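Local coordinates for ABC sugar transporter, periplasmic sugar binding protein (Legionella pneumophila subsp. pneumophila, PDB 3ROT), which probably binds a sugar in the periplasm and hands it to an ABC transporter for import, as other members of its solute-binding protein family do, at residues N45-P48 with K49-F53; S232-K236 with K237-Y241. One frame throughout, in Å; residues are numbered along the deposited sequence.

Contact 1: residues N45-P48 with K49-F53; sequences NDVP and KQVQF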
loop_
_atom_site.group_PDB
_atom_site.type_symbol
_atom_site.label_atom_id
_atom_site.label_comp_id
_atom_site.label_asym_id
_atom_site.label_seq_id
_atom_site.Cartn_x
_atom_site.Cartn_y
_atom_site.Cartn_z
ATOM N N ASN A 45 -7.454 -8.368 1.403
ATOM C CA ASN A 45 -8.611 -9.133 1.853
ATOM C C ASN A 45 -8.910 -10.339 0.964
ATOM O O ASN A 45 -9.257 -10.186 -0.208
ATOM C CB ASN A 45 -9.846 -8.231 1.917
ATOM C CG ASN A 45 -11.137 -9.019 1.987
ATOM O OD1 ASN A 45 -11.269 -9.954 2.782
ATOM N ND2 ASN A 45 -12.102 -8.642 1.155
ATOM N N ASP A 46 -8.775 -11.533 1.539
ATOM C CA ASP A 46 -9.030 -12.788 0.829
ATOM C C ASP A 46 -9.381 -13.865 1.858
ATOM O O ASP A 46 -8.495 -14.550 2.370
ATOM C CB ASP A 46 -7.784 -13.214 0.053
ATOM C CG ASP A 46 -8.069 -14.308 -0.958
ATOM O OD1 ASP A 46 -8.731 -15.306 -0.604
ATOM O OD2 ASP A 46 -7.622 -14.171 -2.113
ATOM N N VAL A 47 -10.671 -14.014 2.149
ATOM C CA VAL A 47 -11.151 -14.985 3.136
ATOM C C VAL A 47 -10.880 -16.453 2.801
ATOM O O VAL A 47 -10.241 -17.164 3.576
ATOM C CB VAL A 47 -12.670 -14.814 3.388
ATOM C CG1 VAL A 47 -13.150 -15.838 4.416
ATOM C CG2 VAL A 47 -12.958 -13.404 3.871
ATOM N N PRO A 48 -11.376 -16.934 1.651
ATOM C CA PRO A 48 -11.134 -18.336 1.298
ATOM C C PRO A 48 -9.646 -18.712 1.381
ATOM O O PRO A 48 -9.295 -19.808 1.819
ATOM C CB PRO A 48 -11.713 -18.441 -0.116
ATOM C CG PRO A 48 -11.606 -17.039 -0.645
ATOM C CD PRO A 48 -12.017 -16.211 0.539
ATOM N N LYS A 49 -8.779 -17.795 0.967
ATOM C CA LYS A 49 -7.341 -18.031 1.029
ATOM C C LYS A 49 -6.923 -18.196 2.493
ATOM O O LYS A 49 -6.160 -19.106 2.838
ATOM C CB LYS A 49 -6.593 -16.858 0.407
ATOM C CG LYS A 49 -5.099 -17.050 0.328
ATOM C CD LYS A 49 -4.753 -18.336 -0.399
ATOM C CE LYS A 49 -3.361 -18.258 -0.996
ATOM N NZ LYS A 49 -3.266 -17.110 -1.952
ATOM N N GLN A 50 -7.427 -17.312 3.351
ATOM C CA GLN A 50 -7.113 -17.383 4.773
ATOM C C GLN A 50 -7.622 -18.695 5.362
ATOM O O GLN A 50 -6.956 -19.301 6.198
ATOM C CB GLN A 50 -7.730 -16.198 5.534
ATOM C CG GLN A 50 -7.726 -16.393 7.053
ATOM C CD GLN A 50 -8.145 -15.157 7.826
ATOM O OE1 GLN A 50 -8.938 -14.349 7.348
ATOM N NE2 GLN A 50 -7.623 -15.016 9.041
ATOM N N VAL A 51 -8.804 -19.128 4.929
ATOM C CA VAL A 51 -9.372 -20.378 5.418
ATOM C C VAL A 51 -8.431 -21.527 5.056
ATOM O O VAL A 51 -8.186 -22.420 5.867
ATOM C CB VAL A 51 -10.779 -20.640 4.812
ATOM C CG1 VAL A 51 -11.203 -22.079 5.075
ATOM C CG2 VAL A 51 -11.791 -19.683 5.425
ATOM N N GLN A 52 -7.895 -21.497 3.843
ATOM C CA GLN A 52 -6.971 -22.537 3.417
ATOM C C GLN A 52 -5.700 -22.477 4.270
ATOM O O GLN A 52 -5.159 -23.510 4.665
ATOM C CB GLN A 52 -6.638 -22.369 1.933
ATOM C CG GLN A 52 -5.707 -23.437 1.390
ATOM C CD GLN A 52 -6.100 -24.832 1.839
ATOM O OE1 GLN A 52 -7.267 -25.228 1.743
ATOM N NE2 GLN A 52 -5.124 -25.592 2.330
ATOM N N PHE A 53 -5.227 -21.265 4.557
ATOM C CA PHE A 53 -4.039 -21.100 5.398
ATOM C C PHE A 53 -4.239 -21.788 6.755
ATOM O O PHE A 53 -3.384 -22.549 7.217
ATOM C CB PHE A 53 -3.741 -19.618 5.630
ATOM C CG PHE A 53 -3.043 -18.945 4.481
ATOM C CD1 PHE A 53 -1.900 -19.506 3.918
ATOM C CD2 PHE A 53 -3.504 -17.728 3.989
ATOM C CE1 PHE A 53 -1.222 -18.861 2.883
ATOM C CE2 PHE A 53 -2.835 -17.079 2.958
ATOM C CZ PHE A 53 -1.690 -17.647 2.404
#

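Contact 2: residues S232-K236 with K237-Y241; sequences SLIHK and KLVNY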
loop_
_atom_site.group_PDB
_atom_site.type_symbol
_atom_site.label_atom_id
_atom_site.label_comp_id
_atom_site.label_asym_id
_atom_site.label_seq_id
_atom_site.Cartn_x
_atom_site.Cartn_y
_atom_site.Cartn_z
ATOM N N SER A 232 1.588 11.418 9.907
ATOM C CA SER A 232 2.033 12.598 9.184
ATOM C C SER A 232 0.861 13.532 8.923
ATOM O O SER A 232 0.980 14.744 9.089
ATOM C CB SER A 232 2.677 12.209 7.856
ATOM O OG SER A 232 3.135 13.366 7.186
ATOM N N LEU A 233 -0.270 12.967 8.512
ATOM C CA LEU A 233 -1.451 13.770 8.228
ATOM C C LEU A 233 -1.967 14.431 9.500
ATOM O O LEU A 233 -2.527 15.527 9.453
ATOM C CB LEU A 233 -2.537 12.903 7.583
ATOM C CG LEU A 233 -2.190 12.453 6.157
ATOM C CD1 LEU A 233 -3.060 11.271 5.767
ATOM C CD2 LEU A 233 -2.366 13.620 5.176
ATOM N N ILE A 234 -1.779 13.772 10.640
ATOM C CA ILE A 234 -2.210 14.353 11.905
ATOM C C ILE A 234 -1.364 15.602 12.202
ATOM O O ILE A 234 -1.898 16.653 12.570
ATOM C CB ILE A 234 -2.060 13.356 13.079
ATOM C CG1 ILE A 234 -3.129 12.263 12.992
ATOM C CG2 ILE A 234 -2.211 14.088 14.394
ATOM C CD1 ILE A 234 -2.965 11.163 14.026
ATOM N N HIS A 235 -0.050 15.478 12.034
ATOM C CA HIS A 235 0.871 16.584 12.276
ATOM C C HIS A 235 0.587 17.776 11.366
ATOM O O HIS A 235 0.831 18.919 11.745
ATOM C CB HIS A 235 2.326 16.124 12.086
ATOM C CG HIS A 235 2.780 15.116 13.099
ATOM N ND1 HIS A 235 4.038 14.547 13.074
ATOM C CD2 HIS A 235 2.142 14.567 14.164
ATOM C CE1 HIS A 235 4.154 13.693 14.077
ATOM N NE2 HIS A 235 3.019 13.687 14.753
ATOM N N LYS A 236 0.070 17.511 10.170
ATOM C CA LYS A 236 -0.253 18.576 9.219
ATOM C C LYS A 236 -1.670 19.115 9.423
ATOM O O LYS A 236 -2.135 19.967 8.663
ATOM C CB LYS A 236 -0.129 18.066 7.787
ATOM C CG LYS A 236 1.268 17.642 7.390
ATOM C CD LYS A 236 1.283 17.087 5.984
ATOM C CE LYS A 236 2.701 16.819 5.527
ATOM N NZ LYS A 236 3.505 18.071 5.530
ATOM N N LYS A 237 -2.348 18.609 10.449
ATOM C CA LYS A 237 -3.720 19.009 10.765
ATOM C C LYS A 237 -4.722 18.723 9.647
ATOM O O LYS A 237 -5.705 19.448 9.468
ATOM C CB LYS A 237 -3.782 20.492 11.153
ATOM C CG LYS A 237 -3.085 20.810 12.471
ATOM C CD LYS A 237 -3.330 22.248 12.901
ATOM C CE LYS A 237 -2.570 22.585 14.177
ATOM N NZ LYS A 237 -2.914 21.656 15.290
ATOM N N LEU A 238 -4.477 17.654 8.900
ATOM C CA LEU A 238 -5.383 17.270 7.829
ATOM C C LEU A 238 -6.314 16.167 8.338
ATOM O O LEU A 238 -7.300 15.830 7.694
ATOM C CB LEU A 238 -4.588 16.793 6.607
ATOM C CG LEU A 238 -3.752 17.873 5.910
ATOM C CD1 LEU A 238 -2.952 17.246 4.773
ATOM C CD2 LEU A 238 -4.662 18.972 5.380
ATOM N N VAL A 239 -5.966 15.615 9.498
ATOM C CA VAL A 239 -6.725 14.558 10.180
ATOM C C VAL A 239 -6.770 14.997 11.646
ATOM O O VAL A 239 -5.736 15.321 12.228
ATOM C CB VAL A 239 -6.014 13.178 10.061
ATOM C CG1 VAL A 239 -6.643 12.169 11.023
ATOM C CG2 VAL A 239 -6.121 12.659 8.625
ATOM N N ASN A 240 -7.967 15.012 12.228
ATOM C CA ASN A 240 -8.176 15.469 13.605
ATOM C C ASN A 240 -7.903 14.507 14.757
ATOM O O ASN A 240 -7.340 14.905 15.783
ATOM C CB ASN A 240 -9.613 15.982 13.766
ATOM C CG ASN A 240 -9.815 17.355 13.175
ATOM O OD1 ASN A 240 -9.036 17.812 12.343
ATOM N ND2 ASN A 240 -10.882 18.021 13.594
ATOM N N TYR A 241 -8.331 13.258 14.603
ATOM C CA TYR A 241 -8.178 12.273 15.658
ATOM C C TYR A 241 -8.202 10.869 15.083
ATOM O O TYR A 241 -8.995 10.560 14.193
ATOM C CB TYR A 241 -9.324 12.426 16.656
ATOM C CG TYR A 241 -9.094 11.753 17.979
ATOM C CD1 TYR A 241 -8.348 12.378 18.975
ATOM C CD2 TYR A 241 -9.622 10.492 18.241
ATOM C CE1 TYR A 241 -8.135 11.765 20.203
ATOM C CE2 TYR A 241 -9.414 9.869 19.470
ATOM C CZ TYR A 241 -8.672 10.517 20.444
ATOM O OH TYR A 241 -8.495 9.929 21.675
HETATM O O HOH W 1 -4.288 17.109 14.077
#

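Contact 1: residues N45-P48 with K49-F53
Asp46 and Lys49 meet where the extended run of Asn45 and Asp46 turns into helix 47-59. Asp46 still has an extended backbone, while Val47 and the residues that follow, through Phe53, are helical, and three i to i+4 bonds join the two segments. Gln50 N donates to Asp46 O at 3.1 Å, Val51 N to Val47 O at 2.8 Å, and Gln52 N to Pro48 O at 3.0 Å; Phe53 N to Lys49 O continues the series. Pro48 lacks an N-H, which costs the helix little in its first turn, where no i-4 helical carbonyl precedes it.

Asp46 is the N-cap. Its carboxylate swings away from its own nitrogen (chi1 -166°) and reaches forward, so that OD1 accepts from Lys49 N at 2.9 Å, with a bent N-H...O of 146°; OD1 sits too near a neighbour in the model for its exact place to be trusted. The Lys49 chain bends at chi2 (55°) and again at chi4, and its NZ ends 5.3 Å from Asp46 OD2, near but not paired. One turn on, Val47 CG1 lies 4.2 Å from Val51 CG2, a loose methyl contact. Gln50 extends toward the neighbouring loops, where its NE2 bonds to Thr68 OG1.

The cap supplies an acceptor to an N-H that has no preceding helical carbonyl. The carboxylate, if ionised, would probably be favoured by the helix start and by the lysine nearby, although the doubt over OD1 limits how far the detail can be pressed.

Contact 2: residues S232-K236 with K237-Y241
Leu233 and Ile234, on the last turn of helix 228-235, take the side chains of Leu238 and Val239 as the chain folds back against them. Leu238 sets CD1 against Leu233 CD2 at 3.7 Å, the two leucines crossing at a slant, and its CG also rides beside Lys236 CB. The forked end of Val239 sits against two consecutive residues, one branch on each: with CG1 opposite its own nitrogen (chi1 167°), CG2 lies against Leu233 CB at 3.7 Å and CG1 rests on Ile234 CG1 at 4.0 Å. Leu208 of helix 197-208 touches both leucines, and Val221 of strand 220-224 touches Val239.

The turn comes from Lys237, whose positive phi (61°) reverses the chain. Lys237 N bonds to Ile234 O at 2.9 Å, from above the carbonyl plane, and Leu238 N reaches Leu233 O at 2.9 Å; Val239 N adds a weak bond to the same oxygen. One water bridges Ile234 O and Val239 O, donating to both. Positive phi with the paired 6-to-1 and 5-to-2 bonds makes this a Schellman motif, Leu233 and Leu238 being its common apolar pair, between a helix and strand 241-243 of a parallel alpha/beta domain.

Overall arrangement
Contact 1 starts helix 47-59 and contact 2 stops helix 228-235. They belong to different lobes of the two-domain fold expected of a periplasmic binding protein, contact 1 beside the six-stranded parallel sheet, contact 2 leading into edge strand 241-243 of the five-stranded one. Their centres are 34 Å apart, on opposite sides of the chain's centre, with nearest atoms about 21 Å apart. In this family sugar is bound in the cleft between lobes. Asn45 touches Gln139, in the loop after strand 132-137 of the other lobe, placing contact 1 near the inter-lobe side; contact 2 probably lies at the end of its lobe away from the cleft. There, Ser232 packs on Ser232 of the second subunit.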